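Local coordinates for single-stranded DNA-binding protein (Mycobacterium smegmatis, PDB 5GQO) that probably binds single-stranded DNA, as a tetrameric OB-fold protein that is the second such paralogue in its organism, at residues N33-P38 / K50-S55. Residues are numbered along the deposited sequence; the frame is centred on the assembly and turned at random.
Sequences NIITNP and KFRVAS
N33 and A54 form an antiparallel hydrogen-bonded pair closed by two backbone bonds, N33 N to A54 O at 2.9 Å and A54 N to N33 O at 2.9 Å. I35 N continues the ladder to R52 O at 2.9 Å. Beyond this point the 33-38 chain leaves regular pairing, and a side chain takes over: T36 OG1 accepts the N-H of R52, with OG1 to N at 3.1 Å. With chi1 at 62°, the hydroxyl of T36 sits between its own N and carbonyl carbon, facing the neighbouring strand where a backbone carbonyl would otherwise be expected. The interrupted segment belongs to the hairpin of strands 33-43 and 46-55, part of the curved beta barrel of the OB fold; pairing resumes past the break, where K50 bonds with V39. P38, which has been seen to bind calcium in this protein although no ion is bound to this chain, lies at this break, its CA 3.3 Å from K50 O in a CA-H...O contact.

Apolar packing differs on the two faces of the hairpin. On the buried one, I34 lays CD1 over one face of the F51 ring, 4.0 Å above its plane and displaced toward the rim, while its CG2 approaches F51 CD1. P38 CG meets F51 CB at 3.8 Å, and I34 also touches L90 and V96. On the other face, I35 CG2 rests on A54 CB at 3.8 Å, and I35 CD1 reaches the CG of R52. The bent arginine then turns away, its NE bonded to T75 OG1, while N33 directs its amide to R131 and the carbonyl of G93.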
loop_
_atom_site.group_PDB
_atom_site.type_symbol
_atom_site.label_atom_id
_atom_site.label_comp_id
_atom_site.label_asym_id
_atom_site.label_seq_id
_atom_site.Cartn_x
_atom_site.Cartn_y
_atom_site.Cartn_z
ATOM N N ASN B 33 -10.834 -11.527 7.591
ATOM C CA ASN B 33 -11.522 -12.801 7.601
ATOM C C ASN B 33 -12.541 -12.849 6.494
ATOM O O ASN B 33 -13.219 -11.851 6.237
ATOM C CB ASN B 33 -12.257 -12.985 8.928
ATOM C CG ASN B 33 -11.311 -13.161 10.061
ATOM O OD1 ASN B 33 -10.822 -12.191 10.619
ATOM N ND2 ASN B 33 -10.980 -14.408 10.360
ATOM N N ILE B 34 -12.665 -14.003 5.868
ATOM C CA ILE B 34 -13.737 -14.234 4.940
ATOM C C ILE B 34 -14.982 -14.344 5.792
ATOM O O ILE B 34 -14.974 -15.072 6.781
ATOM C CB ILE B 34 -13.527 -15.544 4.196
ATOM C CG1 ILE B 34 -12.190 -15.511 3.462
ATOM C CG2 ILE B 34 -14.653 -15.788 3.213
ATOM C CD1 ILE B 34 -11.867 -16.776 2.700
ATOM N N ILE B 35 -16.053 -13.632 5.430
ATOM C CA ILE B 35 -17.275 -13.660 6.238
ATOM C C ILE B 35 -18.496 -14.120 5.471
ATOM O O ILE B 35 -19.604 -14.083 5.994
ATOM C CB ILE B 35 -17.570 -12.289 6.826
ATOM C CG1 ILE B 35 -17.659 -11.240 5.719
ATOM C CG2 ILE B 35 -16.501 -11.918 7.839
ATOM C CD1 ILE B 35 -18.416 -10.032 6.149
ATOM N N THR B 36 -18.329 -14.540 4.223
ATOM C CA THR B 36 -19.422 -15.239 3.531
ATOM C C THR B 36 -18.936 -16.548 2.944
ATOM O O THR B 36 -17.734 -16.781 2.826
ATOM C CB THR B 36 -20.004 -14.422 2.379
ATOM O OG1 THR B 36 -18.971 -14.201 1.413
ATOM C CG2 THR B 36 -20.604 -13.126 2.878
ATOM N N ASN B 37 -19.890 -17.396 2.564
ATOM C CA ASN B 37 -19.542 -18.597 1.802
ATOM C C ASN B 37 -19.201 -18.191 0.399
ATOM O O ASN B 37 -20.015 -17.568 -0.301
ATOM C CB ASN B 37 -20.644 -19.653 1.790
ATOM C CG ASN B 37 -20.803 -20.289 3.131
ATOM O OD1 ASN B 37 -19.874 -20.941 3.634
ATOM N ND2 ASN B 37 -21.917 -20.021 3.771
ATOM N N PRO B 38 -18.000 -18.540 -0.032
ATOM C CA PRO B 38 -17.654 -18.105 -1.350
ATOM C C PRO B 38 -18.538 -18.706 -2.446
ATOM O O PRO B 38 -19.105 -19.775 -2.285
ATOM C CB PRO B 38 -16.225 -18.567 -1.495
ATOM C CG PRO B 38 -15.693 -18.597 -0.116
ATOM C CD PRO B 38 -16.845 -19.054 0.718
ATOM N N LYS B 50 -15.488 -15.727 -5.468
ATOM C CA LYS B 50 -15.634 -14.464 -4.862
ATOM C C LYS B 50 -16.305 -14.547 -3.512
ATOM O O LYS B 50 -17.102 -15.440 -3.238
ATOM C CB LYS B 50 -16.411 -13.564 -5.787
ATOM C CG LYS B 50 -17.825 -13.967 -6.059
ATOM C CD LYS B 50 -18.592 -12.801 -6.651
ATOM C CE LYS B 50 -19.233 -11.923 -5.583
ATOM N NZ LYS B 50 -19.919 -10.721 -6.151
ATOM N N PHE B 51 -15.994 -13.592 -2.655
ATOM C CA PHE B 51 -16.415 -13.685 -1.277
ATOM C C PHE B 51 -16.230 -12.369 -0.632
ATOM O O PHE B 51 -15.612 -11.452 -1.187
ATOM C CB PHE B 51 -15.605 -14.802 -0.561
ATOM C CG PHE B 51 -14.102 -14.735 -0.767
ATOM C CD1 PHE B 51 -13.339 -13.992 0.065
ATOM C CD2 PHE B 51 -13.483 -15.393 -1.786
ATOM C CE1 PHE B 51 -11.956 -13.876 -0.108
ATOM C CE2 PHE B 51 -12.091 -15.320 -1.957
ATOM C CZ PHE B 51 -11.333 -14.534 -1.128
ATOM N N ARG B 52 -16.742 -12.256 0.578
ATOM C CA ARG B 52 -16.711 -10.991 1.295
ATOM C C ARG B 52 -15.670 -11.068 2.408
ATOM O O ARG B 52 -15.512 -12.113 3.033
ATOM C CB ARG B 52 -18.084 -10.835 1.881
ATOM C CG ARG B 52 -18.544 -9.425 2.148
ATOM C CD ARG B 52 -19.648 -9.051 1.208
ATOM N NE ARG B 52 -19.342 -7.729 0.713
ATOM C CZ ARG B 52 -19.502 -6.627 1.430
ATOM N NH1 ARG B 52 -19.191 -5.446 0.891
ATOM N NH2 ARG B 52 -19.991 -6.701 2.675
ATOM N N VAL B 53 -14.936 -9.976 2.624
ATOM C CA VAL B 53 -13.888 -9.918 3.655
ATOM C C VAL B 53 -14.152 -8.752 4.606
ATOM O O VAL B 53 -14.483 -7.651 4.161
ATOM C CB VAL B 53 -12.459 -9.773 3.086
ATOM C CG1 VAL B 53 -11.440 -9.629 4.228
ATOM C CG2 VAL B 53 -12.097 -10.986 2.264
ATOM N N ALA B 54 -13.996 -9.035 5.900
ATOM C CA ALA B 54 -14.043 -8.032 6.959
ATOM C C ALA B 54 -12.663 -7.887 7.528
ATOM O O ALA B 54 -11.950 -8.879 7.790
ATOM C CB ALA B 54 -14.962 -8.469 8.055
ATOM N N SER B 55 -12.260 -6.645 7.714
ATOM C CA SER B 55 -10.974 -6.410 8.302
ATOM C C SER B 55 -10.988 -6.345 9.809
ATOM O O SER B 55 -11.791 -5.623 10.406
ATOM C CB SER B 55 -10.364 -5.142 7.811
ATOM O OG SER B 55 -8.974 -5.405 7.739
#